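Local coordinates for SusD superfamily protein (Bacteroides thetaiotaomicron, PDB 3MCX) that is of unknown function but, as a zinc-binding SusD-family protein of the outer membrane, probably helps capture nutrient glycans at the cell surface, at residues T20-D23 and A24-L28; Y92-I95 and R96-N100; A224-D227 and V228-N232; K412-V415 and G416-E419. One frame throughout, in Å; residues are numbered along the deposited sequence. Where two conformers were deposited one is given.

All four contacts are local, each within its own continuous stretch. Contact 1 lies at the surface, at the start of helix 21-36. Contact 2 is buried for the most part, in the middle of helix 81-106, and its centre is about 15 Å from that of contact 1; both helices also pack on helix 115-140. Contact 3 is partly buried, near the end of helix 218-231. Contact 4 lies closest to the centre of the chain. Contacts 1 and 3 each add side-chain bonds near a helix end, a capping box in contact 1 and two asparagine amides in contact 3. Contact 2 binds a threonine hydroxyl to the backbone. Contact 4 gathers glutamates with basic partners in a largely buried turn.

Contact 1 (T20-D23 and A24-L28); sequences TLDD and AQIAL
A24 N donates to T20 O at 3.0 Å, the first of four i to i+4 backbone bonds in a row. Q25 N to L21 O, I26 N to D22 O and A27 N to D23 O follow. All four are fairly straight, so the first turns of helix 21-36 are regular from the start.

T20 is the N-cap. D23 N donates to T20 OG1 at 3.0 Å, and T20 N donates back to D23 OD2 at 3.1 Å. These two reciprocal bonds make a capping box. The carboxylate oxygen is met from above its plane, 39° out of it. D23 CG sits anti to its own carbonyl carbon (chi1 -67°), which swings the carboxylate back toward T20. OD2 also takes a weak bond from V19 N. The negative charge at this helix end would probably interact well with the helix dipole.

D22 and I26, one turn apart, meet at a slant. In one of the two conformers of D22, its OD2 lies 3.6 Å from I26 CD1, a van der Waals touch between carboxylate and methyl. I26 CG1 also rests 3.3 Å from D22 O, against the backbone. Nearby, A24 CB packs 3.3 Å from L21 O.

The side chain of L21 packs on L118 and I121 of helix 115-140. Q25 reaches the same helix, where its OE1 is hydrogen-bonded to R120, while its NE2 bonds N29 one turn along its own helix. A27 and L28 touch L101 of helix 81-106.

Contact 2 (Y92-I95 and R96-N100); sequences YKVI and RQTNN
R96 N, Q97 N, T98 N and N99 N each bond the carbonyl four residues back, from Y92 to I95, in regular helix. T98 adds a second tie. Its OG1 donates to I95 O at 2.7 Å, because chi1 of 66° places the hydroxyl between its backbone N and carbonyl carbon. I95 O thus accepts two bonds, with N99 N nearly in line with the carbonyl and the hydroxyl well off that line at 120°. A valine here would probably cost I95 O its hydroxyl partner and leave residue 98 without its side-chain tie to the preceding turn. This is the bond of a buried helix threonine to the preceding turn, in helix 81-106, which packs on helices 21-36 and 115-140.

In one of its two conformers R96 bends at chi3 and folds back along the helix. K93 CA then lies over the centre of one guanidinium face, 3.8 Å above its plane. R96 CG also sits 3.1 Å from Y92 O. K93 and Q97 run alongside each other, with K93 CE 3.9 Å from Q97 NE2. On the buried side I95 CG2 meets N99 ND2 at 3.6 Å. The N99 amide is bonded at both ends, OD1 to R129 and ND2 to E157 O, while Y92 OH bonds P155 O.

Contact 3 (A224-D227 and V228-N232); sequences AATD and VIKNN
D227 and N231 cross at about a right angle, one turn apart. N231 ND2 donates to D227 OD1 at 2.9 Å, and the bond is almost straight at 176°. The oxygen lies in the plane of the amide, but the amide comes in on the anti side of the carboxylate and somewhat out of its plane. The two flat groups are turned 66° against each other. D227 CG stands anti to its backbone N (chi1 -174°), which carries OD1 along the helix to N231. The other oxygen, OD2, is held by Y201 OH and Q205 NE2 of helix 201-214, so both ends of the carboxylate are fixed. Replacing D227 by an alanine is likely to set the N231 amide free to turn and to leave Y201 and Q205 without their shared acceptor.

The pair lies near the C-terminal end of helix 218-231. This helix packs on helix 201-214, consistent with the TPR-like helical part of SusD proteins. There N231 N still bonds D227 O, at a more bent angle. N232 ND2 reaches back to V228 O at 2.8 Å, with the acceptor close to its amide plane.

On another side of the helix, K230 in one of its two conformers lays its chain over T226. Its CG is 3.4 Å from T226 O, and CD and CE are each 4.0 Å from T226 CB. The chain then bends at chi4 and NZ forms a salt bridge with E376. I229 CG1 packs 3.4 Å from A225 O, and both residues touch A363 of helix 356-370.

Contact 4 (K412-V415 and G416-E419); sequences KELV and GEGE
The psi of 130° at V415 and the positive phi of 88° at G416 turn the chain back on itself between L414 and E417. This is a type II beta turn. It is closed by E417 N donating to L414 O at 3.0 Å, with a bent geometry. A side chain at G416 would clash with V415 O, so this corner calls for glycine. G418 also has a positive phi.

E417 CG lies anti to its own carbonyl carbon (chi1 -64°), and the chain extends beyond it. The side chain therefore runs back over the turn toward the helix end. E417 CB sits 3.4 Å from L414 O. Farther out, OE2 comes 3.6 Å from L414 CA and 4.0 Å from L414 CD2. The side chains of L414 and E417 cross at about a right angle.

One water bridges the turn to the next residues. It donates to L414 O at 2.8 Å and accepts from E419 N at 2.9 Å. L414 O is thus gripped by a backbone amide and a water. D50 adds a further tie, taking bonds from G416 N and G418 N.

E417 OE2 and E413 O approach to 3.3 Å although both are acceptors. K337 NZ bonds both, and V415 O as well, so one ammonium probably offsets their repulsion. E413 and E417 also share R355, and E413 has R309 and R388 besides. E413 OE2 is also hydrogen-bonded to Y244 OH. Such a set of basic partners would probably keep both glutamates ionised.

Contact 1 (T20-D23 and A24-L28)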
ATOM      1  N   THR A  20      31.059  11.876  -4.559  1.00 12.79           N
ATOM      2  CA  THR A  20      30.661  13.103  -3.869  1.00 11.27           C
ATOM      3  C   THR A  20      29.330  12.937  -3.146  1.00  9.94           C
ATOM      4  O   THR A  20      28.601  11.993  -3.408  1.00  9.29           O
ATOM      5  CB  THR A  20      30.536  14.291  -4.841  1.00 11.60           C
ATOM      6  OG1 THR A  20      29.420  14.066  -5.715  1.00 10.72           O
ATOM      7  CG2 THR A  20      31.830  14.486  -5.658  1.00 11.14           C
ATOM      8  N   LEU A  21      29.026  13.873  -2.239  1.00  8.82           N
ATOM      9  CA  LEU A  21      27.736  13.928  -1.590  1.00  8.31           C
ATOM     10  C   LEU A  21      26.624  13.971  -2.640  1.00  7.60           C
ATOM     11  O   LEU A  21      25.610  13.278  -2.517  1.00  8.33           O
ATOM     12  CB  LEU A  21      27.651  15.142  -0.674  1.00  8.10           C
ATOM     13  CG  LEU A  21      26.343  15.317   0.095  1.00  9.17           C
ATOM     14  CD1 LEU A  21      26.100  14.201   1.132  1.00  9.33           C
ATOM     15  CD2 LEU A  21      26.384  16.663   0.781  1.00 10.93           C
ATOM     16  N   ASP A  22      26.814  14.781  -3.693  1.00  8.64           N
ATOM     17  CA  ASP A  22      25.766  14.868  -4.719  0.50  8.85           C
ATOM     18  C   ASP A  22      25.584  13.527  -5.429  1.00  8.71           C
ATOM     19  O   ASP A  22      24.460  13.161  -5.719  1.00  7.86           O
ATOM     20  CB  ASP A  22      25.984  15.992  -5.741  0.50  9.53           C
ATOM     21  CG  ASP A  22      24.724  16.262  -6.582  0.50 10.93           C
ATOM     22  OD1 ASP A  22      23.659  16.560  -5.995  0.50 14.06           O
ATOM     23  OD2 ASP A  22      24.787  16.148  -7.822  0.50 12.59           O
ATOM     24  N   ASP A  23      26.676  12.802  -5.686  1.00  8.40           N
ATOM     25  CA  ASP A  23      26.569  11.445  -6.252  1.00  9.12           C
ATOM     26  C   ASP A  23      25.757  10.514  -5.346  1.00  8.09           C
ATOM     27  O   ASP A  23      24.956   9.722  -5.812  1.00  8.07           O
ATOM     28  CB  ASP A  23      27.958  10.830  -6.470  1.00  9.17           C
ATOM     29  CG  ASP A  23      28.782  11.545  -7.549  1.00 11.36           C
ATOM     30  OD1 ASP A  23      28.196  12.176  -8.471  1.00 12.96           O
ATOM     31  OD2 ASP A  23      30.028  11.468  -7.455  1.00 13.40           O
ATOM     32  N   ALA A  24      25.961  10.614  -4.035  1.00  6.96           N
ATOM     33  CA  ALA A  24      25.157   9.838  -3.099  1.00  6.21           C
ATOM     34  C   ALA A  24      23.664  10.189  -3.156  1.00  5.57           C
ATOM     35  O   ALA A  24      22.806   9.321  -3.129  1.00  6.01           O
ATOM     36  CB  ALA A  24      25.688  10.035  -1.688  1.00  5.67           C
ATOM     37  N   GLN A  25      23.374  11.488  -3.233  1.00  5.78           N
ATOM     38  CA  GLN A  25      21.992  11.922  -3.393  1.00  5.27           C
ATOM     39  C   GLN A  25      21.361  11.405  -4.701  1.00  6.26           C
ATOM     40  O   GLN A  25      20.211  11.014  -4.722  1.00  6.89           O
ATOM     41  CB  GLN A  25      21.855  13.438  -3.346  1.00  6.09           C
ATOM     42  CG  GLN A  25      20.407  13.926  -3.426  1.00  6.33           C
ATOM     43  CD  GLN A  25      19.573  13.482  -2.251  1.00  9.59           C
ATOM     44  OE1 GLN A  25      19.991  13.684  -1.102  1.00 14.80           O
ATOM     45  NE2 GLN A  25      18.415  12.949  -2.493  1.00  8.05           N
ATOM     46  N   ILE A  26      22.129  11.474  -5.785  1.00  7.15           N
ATOM     47  CA  ILE A  26      21.669  10.942  -7.074  1.00  7.74           C
ATOM     48  C   ILE A  26      21.362   9.440  -6.965  1.00  7.39           C
ATOM     49  O   ILE A  26      20.324   8.982  -7.446  1.00  7.81           O
ATOM     50  CB  ILE A  26      22.685  11.214  -8.193  1.00  7.81           C
ATOM     51  CG1 ILE A  26      22.714  12.709  -8.510  1.00  9.55           C
ATOM     52  CG2 ILE A  26      22.332  10.378  -9.449  1.00  7.66           C
ATOM     53  CD1 ILE A  26      23.827  13.119  -9.461  1.00 12.55           C
ATOM     54  N   ALA A  27      22.225   8.678  -6.277  1.00  6.52           N
ATOM     55  CA  ALA A  27      21.917   7.275  -6.016  1.00  7.37           C
ATOM     56  C   ALA A  27      20.612   7.083  -5.257  1.00  6.13           C
ATOM     57  O   ALA A  27      19.816   6.239  -5.610  1.00  7.17           O
ATOM     58  CB  ALA A  27      23.095   6.556  -5.266  1.00  7.35           C
ATOM     59  N   LEU A  28      20.408   7.870  -4.208  1.00  5.83           N
ATOM     60  CA  LEU A  28      19.163   7.794  -3.450  1.00  5.78           C
ATOM     61  C   LEU A  28      17.963   8.176  -4.335  1.00  6.16           C
ATOM     62  O   LEU A  28      16.928   7.525  -4.294  1.00  6.47           O
ATOM     63  CB  LEU A  28      19.257   8.695  -2.232  1.00  5.37           C
ATOM     64  CG  LEU A  28      18.019   8.754  -1.332  1.00  5.26           C
ATOM     65  CD1 LEU A  28      17.596   7.338  -0.827  1.00  7.82           C
ATOM     66  CD2 LEU A  28      18.226   9.764  -0.201  1.00  5.52           C
TER

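Contact 2 (Y92-I95 and R96-N100)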
ATOM      1  N   TYR A  92      13.668  -6.562  -4.644  1.00  5.56           N
ATOM      2  CA  TYR A  92      15.029  -6.953  -4.261  1.00  5.48           C
ATOM      3  C   TYR A  92      16.090  -6.048  -4.899  1.00  6.42           C
ATOM      4  O   TYR A  92      17.135  -5.810  -4.330  1.00  6.44           O
ATOM      5  CB  TYR A  92      15.302  -8.446  -4.524  1.00  5.38           C
ATOM      6  CG  TYR A  92      14.893  -9.294  -3.356  1.00  5.51           C
ATOM      7  CD1 TYR A  92      15.587  -9.210  -2.174  1.00  6.60           C
ATOM      8  CD2 TYR A  92      13.769 -10.129  -3.423  1.00  6.85           C
ATOM      9  CE1 TYR A  92      15.197  -9.948  -1.081  1.00  6.38           C
ATOM     10  CE2 TYR A  92      13.375 -10.858  -2.343  1.00  6.47           C
ATOM     11  CZ  TYR A  92      14.089 -10.764  -1.162  1.00  8.84           C
ATOM     12  OH  TYR A  92      13.645 -11.460  -0.058  1.00  7.25           O
ATOM     13  N   LYS A  93      15.843  -5.558  -6.117  1.00  5.92           N
ATOM     14  CA  LYS A  93      16.771  -4.610  -6.736  1.00  6.25           C
ATOM     15  C   LYS A  93      16.856  -3.337  -5.891  1.00  6.09           C
ATOM     16  O   LYS A  93      17.949  -2.819  -5.675  1.00  5.90           O
ATOM     17  CB  LYS A  93      16.347  -4.278  -8.178  1.00  7.59           C
ATOM     18  CG  LYS A  93      17.363  -3.446  -8.960  1.00  8.64           C
ATOM     19  CD  LYS A  93      16.845  -3.343 -10.423  1.00 13.93           C
ATOM     20  CE  LYS A  93      17.682  -2.429 -11.303  1.00 18.82           C
ATOM     21  NZ  LYS A  93      16.950  -2.286 -12.627  1.00 24.18           N
ATOM     22  N   VAL A  94      15.704  -2.833  -5.440  1.00  5.68           N
ATOM     23  CA  VAL A  94      15.711  -1.668  -4.566  1.00  6.38           C
ATOM     24  C   VAL A  94      16.497  -1.990  -3.287  1.00  6.05           C
ATOM     25  O   VAL A  94      17.323  -1.181  -2.859  1.00  6.94           O
ATOM     26  CB  VAL A  94      14.316  -1.187  -4.221  1.00  6.34           C
ATOM     27  CG1 VAL A  94      14.358  -0.169  -3.053  1.00  7.62           C
ATOM     28  CG2 VAL A  94      13.657  -0.556  -5.472  1.00  8.41           C
ATOM     29  N   ILE A  95      16.266  -3.151  -2.676  1.00  6.27           N
ATOM     30  CA  ILE A  95      16.987  -3.510  -1.445  1.00  6.19           C
ATOM     31  C   ILE A  95      18.498  -3.524  -1.697  1.00  6.15           C
ATOM     32  O   ILE A  95      19.288  -2.947  -0.938  1.00  5.92           O
ATOM     33  CB  ILE A  95      16.487  -4.858  -0.897  1.00  6.43           C
ATOM     34  CG1 ILE A  95      15.089  -4.671  -0.309  1.00  6.90           C
ATOM     35  CG2 ILE A  95      17.495  -5.419   0.129  1.00  5.52           C
ATOM     36  CD1 ILE A  95      14.354  -5.970   0.028  1.00  7.80           C
ATOM     37  N   ARG A  96      18.885  -4.138  -2.790  1.00  5.38           N
ATOM     38  CA  ARG A  96      20.299  -4.198  -3.137  0.50  5.87           C
ATOM     39  C   ARG A  96      20.910  -2.808  -3.304  1.00  5.83           C
ATOM     40  O   ARG A  96      21.998  -2.554  -2.838  1.00  5.54           O
ATOM     41  CB  ARG A  96      20.515  -5.106  -4.336  0.50  6.31           C
ATOM     42  CG  ARG A  96      20.170  -6.553  -3.988  0.50  8.19           C
ATOM     43  CD  ARG A  96      20.402  -7.549  -5.099  0.50  9.94           C
ATOM     44  NE  ARG A  96      20.227  -7.059  -6.458  0.50 12.01           N
ATOM     45  CZ  ARG A  96      19.258  -7.503  -7.234  0.50 14.57           C
ATOM     46  NH1 ARG A  96      18.452  -8.414  -6.739  0.50 16.27           N
ATOM     47  NH2 ARG A  96      19.111  -7.067  -8.436  0.50 16.09           N
ATOM     48  N   GLN A  97      20.197  -1.923  -3.961  1.00  6.47           N
ATOM     49  CA  GLN A  97      20.682  -0.560  -4.114  1.00  6.18           C
ATOM     50  C   GLN A  97      20.790   0.168  -2.773  1.00  5.26           C
ATOM     51  O   GLN A  97      21.751   0.890  -2.539  1.00  4.97           O
ATOM     52  CB  GLN A  97      19.812   0.215  -5.099  1.00  7.14           C
ATOM     53  CG  GLN A  97      19.951  -0.325  -6.534  1.00  7.95           C
ATOM     54  CD  GLN A  97      19.327   0.580  -7.582  1.00 13.10           C
ATOM     55  OE1 GLN A  97      18.847   1.666  -7.282  1.00 16.26           O
ATOM     56  NE2 GLN A  97      19.350   0.117  -8.836  1.00 16.44           N
ATOM     57  N   THR A  98      19.808  -0.014  -1.892  1.00  5.40           N
ATOM     58  CA  THR A  98      19.914   0.559  -0.552  1.00  5.58           C
ATOM     59  C   THR A  98      21.144   0.027   0.190  1.00  4.81           C
ATOM     60  O   THR A  98      21.859   0.795   0.855  1.00  4.18           O
ATOM     61  CB  THR A  98      18.676   0.413   0.358  1.00  5.74           C
ATOM     62  OG1 THR A  98      18.408  -0.967   0.712  1.00  6.00           O
ATOM     63  CG2 THR A  98      17.429   1.049  -0.271  1.00  5.31           C
ATOM     64  N   ASN A  99      21.419  -1.272   0.054  1.00  4.67           N
ATOM     65  CA  ASN A  99      22.567  -1.848   0.723  1.00  4.27           C
ATOM     66  C   ASN A  99      23.884  -1.316   0.184  1.00  3.68           C
ATOM     67  O   ASN A  99      24.823  -1.017   0.929  1.00  4.41           O
ATOM     68  CB  ASN A  99      22.506  -3.381   0.630  1.00  4.30           C
ATOM     69  CG  ASN A  99      21.509  -3.958   1.617  1.00  6.78           C
ATOM     70  OD1 ASN A  99      21.368  -3.424   2.707  1.00 10.53           O
ATOM     71  ND2 ASN A  99      20.861  -5.065   1.264  1.00  7.85           N
ATOM     72  N   ASN A 100      23.975  -1.167  -1.144  1.00  4.75           N
ATOM     73  CA  ASN A 100      25.154  -0.598  -1.761  1.00  5.03           C
ATOM     74  C   ASN A 100      25.426   0.857  -1.308  1.00  3.61           C
ATOM     75  O   ASN A 100      26.540   1.221  -0.999  1.00  3.93           O
ATOM     76  CB  ASN A 100      25.032  -0.663  -3.290  1.00  5.68           C
ATOM     77  CG  ASN A 100      25.112  -2.106  -3.821  1.00 13.47           C
ATOM     78  OD1 ASN A 100      25.450  -3.048  -3.078  1.00 18.42           O
ATOM     79  ND2 ASN A 100      24.791  -2.282  -5.108  1.00 15.06           N
TER

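Contact 3 (A224-D227 and V228-N232)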
ATOM      1  N   ALA A 224       3.465   5.283  17.666  1.00  7.55           N
ATOM      2  CA  ALA A 224       3.961   5.846  16.411  1.00  6.78           C
ATOM      3  C   ALA A 224       2.925   6.740  15.765  1.00  7.26           C
ATOM      4  O   ALA A 224       3.247   7.847  15.303  1.00  7.46           O
ATOM      5  CB  ALA A 224       4.404   4.751  15.443  1.00  7.29           C
ATOM      6  N   ALA A 225       1.674   6.263  15.679  1.00  7.12           N
ATOM      7  CA  ALA A 225       0.616   7.033  15.017  1.00  6.63           C
ATOM      8  C   ALA A 225       0.367   8.325  15.779  1.00  7.04           C
ATOM      9  O   ALA A 225       0.263   9.380  15.182  1.00  7.11           O
ATOM     10  CB  ALA A 225      -0.679   6.204  14.892  1.00  7.17           C
ATOM     11  N   THR A 226       0.277   8.263  17.106  1.00  6.72           N
ATOM     12  CA  THR A 226      -0.005   9.487  17.880  1.00  7.32           C
ATOM     13  C   THR A 226       1.154  10.471  17.894  1.00  7.17           C
ATOM     14  O   THR A 226       0.939  11.675  18.038  1.00  7.64           O
ATOM     15  CB  THR A 226      -0.526   9.207  19.315  1.00  7.46           C
ATOM     16  OG1 THR A 226       0.402   8.399  20.037  1.00  8.90           O
ATOM     17  CG2 THR A 226      -1.907   8.538  19.287  1.00  9.93           C
ATOM     18  N   ASP A 227       2.382   9.987  17.752  1.00  7.31           N
ATOM     19  CA  ASP A 227       3.503  10.900  17.555  1.00  7.32           C
ATOM     20  C   ASP A 227       3.219  11.774  16.331  1.00  6.32           C
ATOM     21  O   ASP A 227       3.272  13.007  16.441  1.00  6.26           O
ATOM     22  CB  ASP A 227       4.798  10.112  17.383  1.00  7.75           C
ATOM     23  CG  ASP A 227       6.054  10.979  17.324  1.00  8.57           C
ATOM     24  OD1 ASP A 227       6.035  12.177  17.643  1.00 10.20           O
ATOM     25  OD2 ASP A 227       7.095  10.405  16.967  1.00  9.16           O
ATOM     26  N   VAL A 228       2.838  11.157  15.215  1.00  6.17           N
ATOM     27  CA  VAL A 228       2.525  11.934  14.005  1.00  6.86           C
ATOM     28  C   VAL A 228       1.349  12.893  14.240  1.00  7.18           C
ATOM     29  O   VAL A 228       1.412  14.077  13.907  1.00  8.37           O
ATOM     30  CB  VAL A 228       2.239  11.022  12.806  1.00  6.90           C
ATOM     31  CG1 VAL A 228       1.859  11.883  11.561  1.00  6.98           C
ATOM     32  CG2 VAL A 228       3.462  10.097  12.540  1.00  7.40           C
ATOM     33  N   ILE A 229       0.264  12.371  14.814  1.00  7.62           N
ATOM     34  CA  ILE A 229      -0.967  13.136  15.012  1.00  7.35           C
ATOM     35  C   ILE A 229      -0.731  14.334  15.915  1.00  6.82           C
ATOM     36  O   ILE A 229      -1.139  15.455  15.581  1.00  8.02           O
ATOM     37  CB  ILE A 229      -2.048  12.241  15.608  1.00  6.69           C
ATOM     38  CG1 ILE A 229      -2.496  11.190  14.602  1.00  7.84           C
ATOM     39  CG2 ILE A 229      -3.290  13.087  16.094  1.00  6.38           C
ATOM     40  CD1 ILE A 229      -3.292  10.038  15.239  1.00  8.25           C
ATOM     41  N   LYS A 230      -0.056  14.108  17.043  1.00  7.21           N
ATOM     42  CA  LYS A 230       0.097  15.134  18.083  0.50  7.22           C
ATOM     43  C   LYS A 230       1.244  16.107  17.837  1.00  7.62           C
ATOM     44  O   LYS A 230       1.170  17.266  18.247  1.00  7.64           O
ATOM     45  CB  LYS A 230       0.319  14.484  19.459  0.50  7.45           C
ATOM     46  CG  LYS A 230      -0.896  13.758  20.033  0.50  7.28           C
ATOM     47  CD  LYS A 230      -0.497  12.793  21.156  0.50  6.91           C
ATOM     48  CE  LYS A 230      -1.697  12.101  21.803  0.50  6.31           C
ATOM     49  NZ  LYS A 230      -2.723  13.053  22.329  0.50  4.78           N
ATOM     50  N   ASN A 231       2.318  15.625  17.208  1.00  6.95           N
ATOM     51  CA  ASN A 231       3.568  16.375  17.210  1.00  7.94           C
ATOM     52  C   ASN A 231       4.073  16.899  15.882  1.00  7.59           C
ATOM     53  O   ASN A 231       5.131  17.541  15.840  1.00  8.01           O
ATOM     54  CB  ASN A 231       4.651  15.493  17.842  1.00  7.73           C
ATOM     55  CG  ASN A 231       4.310  15.064  19.261  1.00  9.22           C
ATOM     56  OD1 ASN A 231       3.751  15.845  20.048  1.00 10.72           O
ATOM     57  ND2 ASN A 231       4.644  13.810  19.597  1.00  8.03           N
ATOM     58  N   ASN A 232       3.329  16.693  14.800  1.00  7.63           N
ATOM     59  CA  ASN A 232       3.858  17.081  13.488  1.00  7.85           C
ATOM     60  C   ASN A 232       4.046  18.596  13.309  1.00  8.29           C
ATOM     61  O   ASN A 232       4.732  19.026  12.372  1.00  8.39           O
ATOM     62  CB  ASN A 232       3.044  16.440  12.358  1.00  7.51           C
ATOM     63  CG  ASN A 232       1.703  17.088  12.153  1.00  8.96           C
ATOM     64  OD1 ASN A 232       1.607  18.205  11.597  1.00  9.43           O
ATOM     65  ND2 ASN A 232       0.635  16.377  12.555  1.00  9.49           N
TER

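Contact 4 (K412-V415 and G416-E419)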
ATOM      1  N   LYS A 412     -14.005   2.692   3.316  1.00  6.70           N
ATOM      2  CA  LYS A 412     -14.507   3.885   2.626  1.00  6.88           C
ATOM      3  C   LYS A 412     -13.342   4.869   2.329  1.00  7.83           C
ATOM      4  O   LYS A 412     -13.251   5.426   1.250  1.00  7.01           O
ATOM      5  CB  LYS A 412     -15.560   4.602   3.452  1.00  6.97           C
ATOM      6  CG  LYS A 412     -16.869   3.831   3.632  1.00  7.61           C
ATOM      7  CD  LYS A 412     -17.816   4.548   4.571  1.00  7.62           C
ATOM      8  CE  LYS A 412     -19.007   3.692   4.955  1.00  7.50           C
ATOM      9  NZ  LYS A 412     -20.044   4.478   5.701  1.00  7.75           N
ATOM     10  N   GLU A 413     -12.461   5.080   3.295  1.00  7.69           N
ATOM     11  CA  GLU A 413     -11.441   6.101   3.216  1.00  7.34           C
ATOM     12  C   GLU A 413     -10.271   5.699   2.341  1.00  7.89           C
ATOM     13  O   GLU A 413      -9.721   6.531   1.635  1.00  8.31           O
ATOM     14  CB  GLU A 413     -10.924   6.460   4.625  1.00  6.78           C
ATOM     15  CG  GLU A 413      -9.952   7.648   4.635  1.00  7.07           C
ATOM     16  CD  GLU A 413     -10.564   8.902   4.005  1.00  7.88           C
ATOM     17  OE1 GLU A 413     -11.749   9.172   4.286  1.00  6.95           O
ATOM     18  OE2 GLU A 413      -9.867   9.628   3.241  1.00  8.50           O
ATOM     19  N   LEU A 414      -9.874   4.435   2.405  1.00  7.76           N
ATOM     20  CA  LEU A 414      -8.595   3.990   1.839  1.00  7.92           C
ATOM     21  C   LEU A 414      -8.742   3.122   0.595  1.00  8.05           C
ATOM     22  O   LEU A 414      -7.774   2.558   0.106  1.00  7.51           O
ATOM     23  CB  LEU A 414      -7.794   3.239   2.910  1.00  8.14           C
ATOM     24  CG  LEU A 414      -7.467   4.077   4.166  1.00  8.19           C
ATOM     25  CD1 LEU A 414      -6.776   3.241   5.235  1.00  9.54           C
ATOM     26  CD2 LEU A 414      -6.600   5.282   3.787  1.00 10.27           C
ATOM     27  N   VAL A 415      -9.960   3.062   0.061  1.00  7.81           N
ATOM     28  CA  VAL A 415     -10.192   2.324  -1.184  1.00  7.24           C
ATOM     29  C   VAL A 415      -9.206   2.794  -2.261  1.00  7.33           C
ATOM     30  O   VAL A 415      -9.018   3.975  -2.466  1.00  7.82           O
ATOM     31  CB  VAL A 415     -11.660   2.484  -1.676  1.00  7.26           C
ATOM     32  CG1 VAL A 415     -12.008   3.956  -2.032  1.00  6.70           C
ATOM     33  CG2 VAL A 415     -11.925   1.539  -2.860  1.00  8.02           C
ATOM     34  N   GLY A 416      -8.538   1.866  -2.916  1.00  6.80           N
ATOM     35  CA  GLY A 416      -7.603   2.236  -3.984  1.00  7.47           C
ATOM     36  C   GLY A 416      -6.186   2.530  -3.521  1.00  7.79           C
ATOM     37  O   GLY A 416      -5.306   2.738  -4.342  1.00  8.83           O
ATOM     38  N   GLU A 417      -5.936   2.482  -2.220  1.00  7.30           N
ATOM     39  CA  GLU A 417      -4.652   2.879  -1.656  1.00  8.12           C
ATOM     40  C   GLU A 417      -3.819   1.716  -1.088  1.00  8.77           C
ATOM     41  O   GLU A 417      -2.780   1.932  -0.433  1.00 10.95           O
ATOM     42  CB  GLU A 417      -4.854   4.038  -0.663  1.00  8.17           C
ATOM     43  CG  GLU A 417      -5.383   5.289  -1.365  1.00  8.08           C
ATOM     44  CD  GLU A 417      -5.693   6.421  -0.407  1.00  9.12           C
ATOM     45  OE1 GLU A 417      -4.765   7.143  -0.005  1.00 10.58           O
ATOM     46  OE2 GLU A 417      -6.863   6.539  -0.038  1.00  8.93           O
ATOM     47  N   GLY A 418      -4.215   0.507  -1.435  1.00  8.30           N
ATOM     48  CA  GLY A 418      -3.341  -0.646  -1.280  1.00  7.67           C
ATOM     49  C   GLY A 418      -3.285  -1.323   0.066  1.00  8.29           C
ATOM     50  O   GLY A 418      -2.452  -2.190   0.250  1.00  8.50           O
ATOM     51  N   GLU A 419      -4.186  -0.982   0.997  1.00  7.79           N
ATOM     52  CA  GLU A 419      -4.094  -1.494   2.370  1.00  7.71           C
ATOM     53  C   GLU A 419      -5.263  -2.351   2.838  1.00  8.11           C
ATOM     54  O   GLU A 419      -5.096  -3.116   3.783  1.00  8.57           O
ATOM     55  CB  GLU A 419      -3.911  -0.370   3.376  1.00  7.84           C
ATOM     56  CG  GLU A 419      -2.563   0.297   3.290  1.00  8.99           C
ATOM     57  CD  GLU A 419      -1.440  -0.626   3.591  1.00  8.51           C
ATOM     58  OE1 GLU A 419      -1.558  -1.402   4.573  1.00 10.77           O
ATOM     59  OE2 GLU A 419      -0.448  -0.652   2.847  1.00  9.80           O
TER
HETATM   60  O   HOH W   1      -6.848  -0.031   0.293  1.00  8.51           O